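Alkaline phosphatase (Thermus thermophilus, PDB 7KWD) probably hydrolyses phosphate monoesters as a homodimeric metalloenzyme that uses zinc and magnesium ions, as other alkaline phosphatases do. Local coordinates at residues Arg36-Leu41 and Asp309-Val314; Tyr233-Arg238 and Glu343-Ser348. All blocks are in the same frame, centred on the assembly; numbering follows the deposited sequence.

Interaction 1 of 2, residues Arg36-Leu41 and Asp309-Val314; sequences RRYRNL and DTLLIV
R39 and D309 meet where two parallel strands begin, joined by a salt bridge as well as by backbone bonds. In the salt bridge NE and NH2 of R39 both reach one oxygen, OD2 of D309, NE at 3.2 Å. Both nitrogens come from the same face of the carboxylate, whose plane is turned 31° from that of the guanidinium. The arginine bends at chi3 (44°), which folds its head back beside the aspartate. The other oxygen, OD1, takes a hydrogen bond from T310 OG1, so each carboxylate oxygen is held. With an alanine here in place of D309, the R39 guanidinium would probably lose its anion and T310 OG1 the acceptor it has in OD1.

Backbone bonding sets the register. D309 O accepts from R39 N at 2.8 Å and from N40 N at 3.1 Å, a fork that catches the chain just as it turns into strand 40-46. L311 N then donates to N40 O at 2.9 Å. N40 pairs with T310 and L41 with L311, the opening parallel bridges between strands 40-46 and 310-325 in the central sheet of the alkaline phosphatase fold; strand 265-271 flanks 40-46 on its other side, where F265 N donates to N40 OD1.

Apolar contact lies on the L41 and L311 face. L311 CB sits over the centre of the Y38 ring, 3.7 Å from the centroid and 8° off the normal, a CH-pi contact. The ring's hydroxyl is hydrogen-bonded to Q445 O. L41 CD1 touches L311 CD2 at 4.0 Å and I313 CD1 at 4.1 Å, while helix 459-468 packs on this face through A467 and M464.

Interaction 2 of 2, residues Tyr233-Arg238 and Glu343-Ser348; sequences YEIDRR and EPQRAS
D236, on the first turn of helix 234-239, reaches S348, which ends the loop carrying 343-348. From CB, chi1 (-62°) sets CG anti to the carbonyl carbon, beside the backbone N, and the turn about CB-CG (chi2 -36°) presents both oxygens to S348. CG itself lies 3.3 Å from S348 OG. Beyond it the oxygens divide the work: OD1 accepts the S348 backbone N at 2.8 Å, on the syn side and with an N-H...O angle of 162°, and also lies 3.2 Å from A347 CA. OD2 accepts from S348 OG at 2.5 Å, a separation so short that its exact value is doubtful.

Beside these two hydrogen bonds, I235 places CG2 against S348, 3.6 Å from its N, while CD1 extends along the loop to A347 N and to Q345 CB at 4.0 Å. Y233, the N-cap residue of helix 234-239, brings ring atom CD2 to 3.5 Å from S348 OG; its ring also packs on helix 273-280, which carries the zinc ligands D275 and H279.

S348 is in turn the N-cap of helix 349-356, its OG bonded to H351 N. The buried carboxylate is thus a second-shell partner of the cap: it probably fixes the hydroxyl's rotation, and the positive N-terminal end of helix 349-356 is likely to stabilise its negative charge.

Interactions 1 and 2 lie about 34 Å apart between centres and about 16 Å between nearest atoms, without touching. Their segments alternate along the chain: 36-41, 233-238, 309-314, 343-348. Interaction 1 joins strands of the central sheet, whereas interaction 2 joins a short helix to a loop outside that sheet. Helix 283-306 is a shared neighbour, touching T310 and L312 in the first and Y233 and I235 in the second. Both strands of interaction 1 run on to metal-site residues, 40-46 leading to D47 and 310-325 containing D317 and H318; Y233 of interaction 2 lies about 10 Å from a zinc ion. The two contacts thus approach the metal centre from different parts of the fold, the sheet and a helix-loop pair.

Interaction 1 of 2, residues Arg36-Leu41 and Asp309-Val314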
loop_
_atom_site.group_PDB
_atom_site.type_symbol
_atom_site.label_atom_id
_atom_site.label_comp_id
_atom_site.label_asym_id
_atom_site.label_seq_id
_atom_site.Cartn_x
_atom_site.Cartn_y
_atom_site.Cartn_z
ATOM N N ARG A 36 4.073 -27.068 11.334
ATOM C CA ARG A 36 4.058 -28.163 10.373
ATOM C C ARG A 36 5.468 -28.319 9.829
ATOM O O ARG A 36 6.266 -27.387 9.840
ATOM C CB ARG A 36 3.127 -27.924 9.170
ATOM C CG ARG A 36 1.673 -27.780 9.505
ATOM C CD ARG A 36 1.035 -29.096 9.968
ATOM N NE ARG A 36 -0.333 -28.870 10.442
ATOM C CZ ARG A 36 -1.144 -29.816 10.916
ATOM N NH1 ARG A 36 -0.728 -31.074 10.992
ATOM N NH2 ARG A 36 -2.373 -29.499 11.317
ATOM N N ARG A 37 5.759 -29.516 9.337
ATOM C CA ARG A 37 7.032 -29.814 8.696
ATOM C C ARG A 37 6.772 -30.276 7.271
ATOM O O ARG A 37 5.683 -30.747 6.948
ATOM C CB ARG A 37 7.797 -30.849 9.460
ATOM C CG ARG A 37 8.298 -30.344 10.794
ATOM C CD ARG A 37 8.281 -31.485 11.790
ATOM N NE ARG A 37 8.332 -31.107 13.206
ATOM C CZ ARG A 37 9.345 -31.398 14.023
ATOM N NH1 ARG A 37 10.422 -32.023 13.559
ATOM N NH2 ARG A 37 9.292 -31.048 15.294
ATOM N N TYR A 38 7.777 -30.083 6.416
ATOM C CA TYR A 38 7.653 -30.299 4.994
ATOM C C TYR A 38 8.962 -30.868 4.492
ATOM O O TYR A 38 10.002 -30.724 5.136
ATOM C CB TYR A 38 7.320 -28.987 4.257
ATOM C CG TYR A 38 6.021 -28.374 4.693
ATOM C CD1 TYR A 38 4.827 -28.719 4.087
ATOM C CD2 TYR A 38 5.999 -27.436 5.711
ATOM C CE1 TYR A 38 3.629 -28.128 4.494
ATOM C CE2 TYR A 38 4.826 -26.859 6.135
ATOM C CZ TYR A 38 3.644 -27.201 5.532
ATOM O OH TYR A 38 2.483 -26.617 5.960
ATOM N N ARG A 39 8.889 -31.528 3.331
ATOM C CA ARG A 39 10.070 -31.997 2.624
ATOM C C ARG A 39 10.515 -31.046 1.521
ATOM O O ARG A 39 11.706 -30.992 1.212
ATOM C CB ARG A 39 9.841 -33.387 1.995
ATOM C CG ARG A 39 11.178 -34.173 1.799
ATOM C CD ARG A 39 11.029 -35.540 1.079
ATOM N NE ARG A 39 10.142 -35.397 -0.056
ATOM C CZ ARG A 39 10.404 -35.782 -1.301
ATOM N NH1 ARG A 39 11.549 -36.388 -1.597
ATOM N NH2 ARG A 39 9.486 -35.549 -2.250
ATOM N N ASN A 40 9.581 -30.318 0.912
ATOM C CA ASN A 40 9.876 -29.444 -0.217
ATOM C C ASN A 40 9.379 -28.036 0.091
ATOM O O ASN A 40 8.399 -27.847 0.807
ATOM C CB ASN A 40 9.226 -29.937 -1.508
ATOM C CG ASN A 40 9.565 -31.374 -1.822
ATOM O OD1 ASN A 40 10.728 -31.783 -1.776
ATOM N ND2 ASN A 40 8.552 -32.154 -2.143
ATOM N N LEU A 41 10.061 -27.051 -0.488
ATOM C CA LEU A 41 9.781 -25.641 -0.234
ATOM C C LEU A 41 9.858 -24.925 -1.565
ATOM O O LEU A 41 10.878 -25.010 -2.257
ATOM C CB LEU A 41 10.801 -25.044 0.735
ATOM C CG LEU A 41 10.701 -23.546 0.997
ATOM C CD1 LEU A 41 9.430 -23.236 1.759
ATOM C CD2 LEU A 41 11.928 -23.101 1.776
ATOM N N ASP A 309 3.591 -32.755 0.980
ATOM C CA ASP A 309 4.863 -32.561 1.678
ATOM C C ASP A 309 5.557 -31.245 1.275
ATOM O O ASP A 309 6.699 -31.011 1.690
ATOM C CB ASP A 309 5.791 -33.762 1.437
ATOM C CG ASP A 309 6.174 -33.932 -0.031
ATOM O OD1 ASP A 309 5.678 -33.158 -0.895
ATOM O OD2 ASP A 309 6.982 -34.832 -0.315
ATOM N N THR A 310 4.865 -30.362 0.556
ATOM C CA THR A 310 5.474 -29.174 -0.047
ATOM C C THR A 310 4.806 -27.915 0.474
ATOM O O THR A 310 3.573 -27.803 0.425
ATOM C CB THR A 310 5.331 -29.200 -1.570
ATOM O OG1 THR A 310 5.918 -30.398 -2.088
ATOM C CG2 THR A 310 5.974 -27.959 -2.192
ATOM N N LEU A 311 5.622 -26.963 0.926
ATOM C CA LEU A 311 5.129 -25.661 1.355
ATOM C C LEU A 311 5.391 -24.614 0.278
ATOM O O LEU A 311 6.500 -24.534 -0.254
ATOM C CB LEU A 311 5.788 -25.234 2.664
ATOM C CG LEU A 311 5.457 -23.786 3.050
ATOM C CD1 LEU A 311 3.980 -23.677 3.414
ATOM C CD2 LEU A 311 6.303 -23.327 4.212
ATOM N N LEU A 312 4.384 -23.794 -0.014
ATOM C CA LEU A 312 4.529 -22.686 -0.935
ATOM C C LEU A 312 4.439 -21.390 -0.149
ATOM O O LEU A 312 3.436 -21.129 0.527
ATOM C CB LEU A 312 3.475 -22.721 -2.048
ATOM C CG LEU A 312 3.359 -21.428 -2.833
ATOM C CD1 LEU A 312 4.661 -21.111 -3.571
ATOM C CD2 LEU A 312 2.183 -21.512 -3.755
ATOM N N ILE A 313 5.498 -20.588 -0.226
ATOM C CA ILE A 313 5.526 -19.239 0.329
ATOM C C ILE A 313 5.454 -18.262 -0.832
ATOM O O ILE A 313 6.298 -18.325 -1.730
ATOM C CB ILE A 313 6.801 -18.985 1.161
ATOM C CG1 ILE A 313 6.876 -19.945 2.338
ATOM C CG2 ILE A 313 6.843 -17.506 1.606
ATOM C CD1 ILE A 313 8.064 -19.692 3.278
ATOM N N VAL A 314 4.487 -17.346 -0.798
ATOM C CA VAL A 314 4.357 -16.275 -1.788
ATOM C C VAL A 314 4.569 -14.953 -1.062
ATOM O O VAL A 314 3.857 -14.641 -0.099
ATOM C CB VAL A 314 2.998 -16.312 -2.497
ATOM C CG1 VAL A 314 2.950 -15.311 -3.636
ATOM C CG2 VAL A 314 2.749 -17.696 -3.022
#

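Interaction 2 of 2, residues Tyr233-Arg238 and Glu343-Ser348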
loop_
_atom_site.group_PDB
_atom_site.type_symbol
_atom_site.label_atom_id
_atom_site.label_comp_id
_atom_site.label_asym_id
_atom_site.label_seq_id
_atom_site.Cartn_x
_atom_site.Cartn_y
_atom_site.Cartn_z
ATOM N N TYR A 233 9.555 -8.186 -20.493
ATOM C CA TYR A 233 8.243 -8.100 -19.865
ATOM C C TYR A 233 7.214 -8.975 -20.569
ATOM O O TYR A 233 7.210 -9.092 -21.804
ATOM C CB TYR A 233 7.761 -6.665 -19.884
ATOM C CG TYR A 233 8.536 -5.695 -19.063
ATOM C CD1 TYR A 233 8.396 -5.673 -17.680
ATOM C CD2 TYR A 233 9.378 -4.752 -19.671
ATOM C CE1 TYR A 233 9.095 -4.728 -16.903
ATOM C CE2 TYR A 233 10.075 -3.828 -18.917
ATOM C CZ TYR A 233 9.935 -3.827 -17.529
ATOM O OH TYR A 233 10.611 -2.929 -16.741
ATOM N N GLU A 234 6.312 -9.549 -19.775
ATOM C CA GLU A 234 5.161 -10.255 -20.335
ATOM C C GLU A 234 4.437 -9.441 -21.420
ATOM O O GLU A 234 4.048 -9.988 -22.454
ATOM C CB GLU A 234 4.184 -10.626 -19.217
ATOM C CG GLU A 234 2.898 -11.301 -19.687
ATOM C CD GLU A 234 3.095 -12.673 -20.322
ATOM O OE1 GLU A 234 4.175 -13.311 -20.195
ATOM O OE2 GLU A 234 2.144 -13.112 -20.997
ATOM N N ILE A 235 4.238 -8.142 -21.205
ATOM C CA ILE A 235 3.479 -7.392 -22.207
ATOM C C ILE A 235 4.189 -7.443 -23.556
ATOM O O ILE A 235 3.548 -7.501 -24.609
ATOM C CB ILE A 235 3.235 -5.944 -21.731
ATOM C CG1 ILE A 235 2.183 -5.283 -22.625
ATOM C CG2 ILE A 235 4.523 -5.122 -21.694
ATOM C CD1 ILE A 235 1.740 -3.911 -22.173
ATOM N N ASP A 236 5.512 -7.454 -23.546
ATOM C CA ASP A 236 6.275 -7.467 -24.790
ATOM C C ASP A 236 6.306 -8.872 -25.380
ATOM O O ASP A 236 6.095 -9.046 -26.583
ATOM C CB ASP A 236 7.677 -6.911 -24.523
ATOM C CG ASP A 236 7.653 -5.448 -24.050
ATOM O OD1 ASP A 236 6.799 -4.679 -24.524
ATOM O OD2 ASP A 236 8.494 -5.051 -23.204
ATOM N N ARG A 237 6.497 -9.892 -24.545
ATOM C CA ARG A 237 6.433 -11.264 -25.028
ATOM C C ARG A 237 5.089 -11.541 -25.684
ATOM O O ARG A 237 5.025 -12.176 -26.747
ATOM C CB ARG A 237 6.671 -12.227 -23.858
ATOM C CG ARG A 237 6.543 -13.701 -24.185
ATOM C CD ARG A 237 6.283 -14.541 -22.921
ATOM N NE ARG A 237 4.863 -14.485 -22.615
ATOM C CZ ARG A 237 3.952 -15.239 -23.225
ATOM N NH1 ARG A 237 4.336 -16.119 -24.144
ATOM N NH2 ARG A 237 2.673 -15.133 -22.905
ATOM N N ARG A 238 4.004 -11.089 -25.043
ATOM C CA ARG A 238 2.655 -11.440 -25.464
ATOM C C ARG A 238 2.289 -10.766 -26.783
ATOM O O ARG A 238 1.764 -11.419 -27.686
ATOM C CB ARG A 238 1.652 -11.046 -24.371
ATOM C CG ARG A 238 0.194 -11.441 -24.660
ATOM C CD ARG A 238 -0.698 -11.281 -23.401
ATOM N NE ARG A 238 -0.363 -12.328 -22.439
ATOM C CZ ARG A 238 -0.963 -13.506 -22.400
ATOM N NH1 ARG A 238 -1.954 -13.759 -23.244
ATOM N NH2 ARG A 238 -0.585 -14.421 -21.510
ATOM N N GLU A 343 -6.213 -2.086 -21.357
ATOM C CA GLU A 343 -6.375 -3.192 -22.294
ATOM C C GLU A 343 -5.802 -2.873 -23.676
ATOM O O GLU A 343 -5.324 -3.813 -24.336
ATOM C CB GLU A 343 -7.859 -3.585 -22.410
ATOM C CG GLU A 343 -8.087 -4.856 -23.268
ATOM C CD GLU A 343 -9.538 -5.407 -23.193
ATOM O OE1 GLU A 343 -9.761 -6.598 -23.504
ATOM O OE2 GLU A 343 -10.455 -4.646 -22.824
ATOM N N PRO A 344 -5.822 -1.628 -24.167
ATOM C CA PRO A 344 -5.209 -1.339 -25.476
ATOM C C PRO A 344 -3.701 -1.406 -25.496
ATOM O O PRO A 344 -3.138 -1.448 -26.601
ATOM C CB PRO A 344 -5.680 0.099 -25.786
ATOM C CG PRO A 344 -6.996 0.226 -25.005
ATOM C CD PRO A 344 -6.685 -0.514 -23.712
ATOM N N GLN A 345 -3.024 -1.390 -24.341
ATOM C CA GLN A 345 -1.562 -1.356 -24.344
ATOM C C GLN A 345 -0.991 -2.626 -24.959
ATOM O O GLN A 345 -1.536 -3.718 -24.805
ATOM C CB GLN A 345 -1.032 -1.144 -22.932
ATOM C CG GLN A 345 -1.429 0.205 -22.400
ATOM C CD GLN A 345 -0.611 0.616 -21.226
ATOM O OE1 GLN A 345 0.330 -0.060 -20.865
ATOM N NE2 GLN A 345 -0.950 1.748 -20.631
ATOM N N ARG A 346 0.099 -2.458 -25.716
ATOM C CA ARG A 346 0.698 -3.545 -26.471
ATOM C C ARG A 346 2.214 -3.626 -26.295
ATOM O O ARG A 346 2.834 -4.546 -26.850
ATOM C CB ARG A 346 0.375 -3.416 -27.978
ATOM C CG ARG A 346 -1.097 -3.616 -28.356
ATOM C CD ARG A 346 -1.515 -5.076 -28.265
ATOM N NE ARG A 346 -2.931 -5.221 -28.552
ATOM C CZ ARG A 346 -3.901 -5.074 -27.659
ATOM N NH1 ARG A 346 -3.621 -4.789 -26.389
ATOM N NH2 ARG A 346 -5.159 -5.235 -28.032
ATOM N N ALA A 347 2.831 -2.705 -25.553
ATOM C CA ALA A 347 4.263 -2.809 -25.287
ATOM C C ALA A 347 4.614 -1.963 -24.064
ATOM O O ALA A 347 3.851 -1.091 -23.633
ATOM C CB ALA A 347 5.096 -2.365 -26.506
ATOM N N SER A 348 5.782 -2.253 -23.501
ATOM C CA SER A 348 6.299 -1.497 -22.374
ATOM C C SER A 348 7.058 -0.254 -22.837
ATOM O O SER A 348 7.471 -0.144 -23.985
ATOM C CB SER A 348 7.256 -2.374 -21.571
ATOM O OG SER A 348 8.395 -2.712 -22.371
#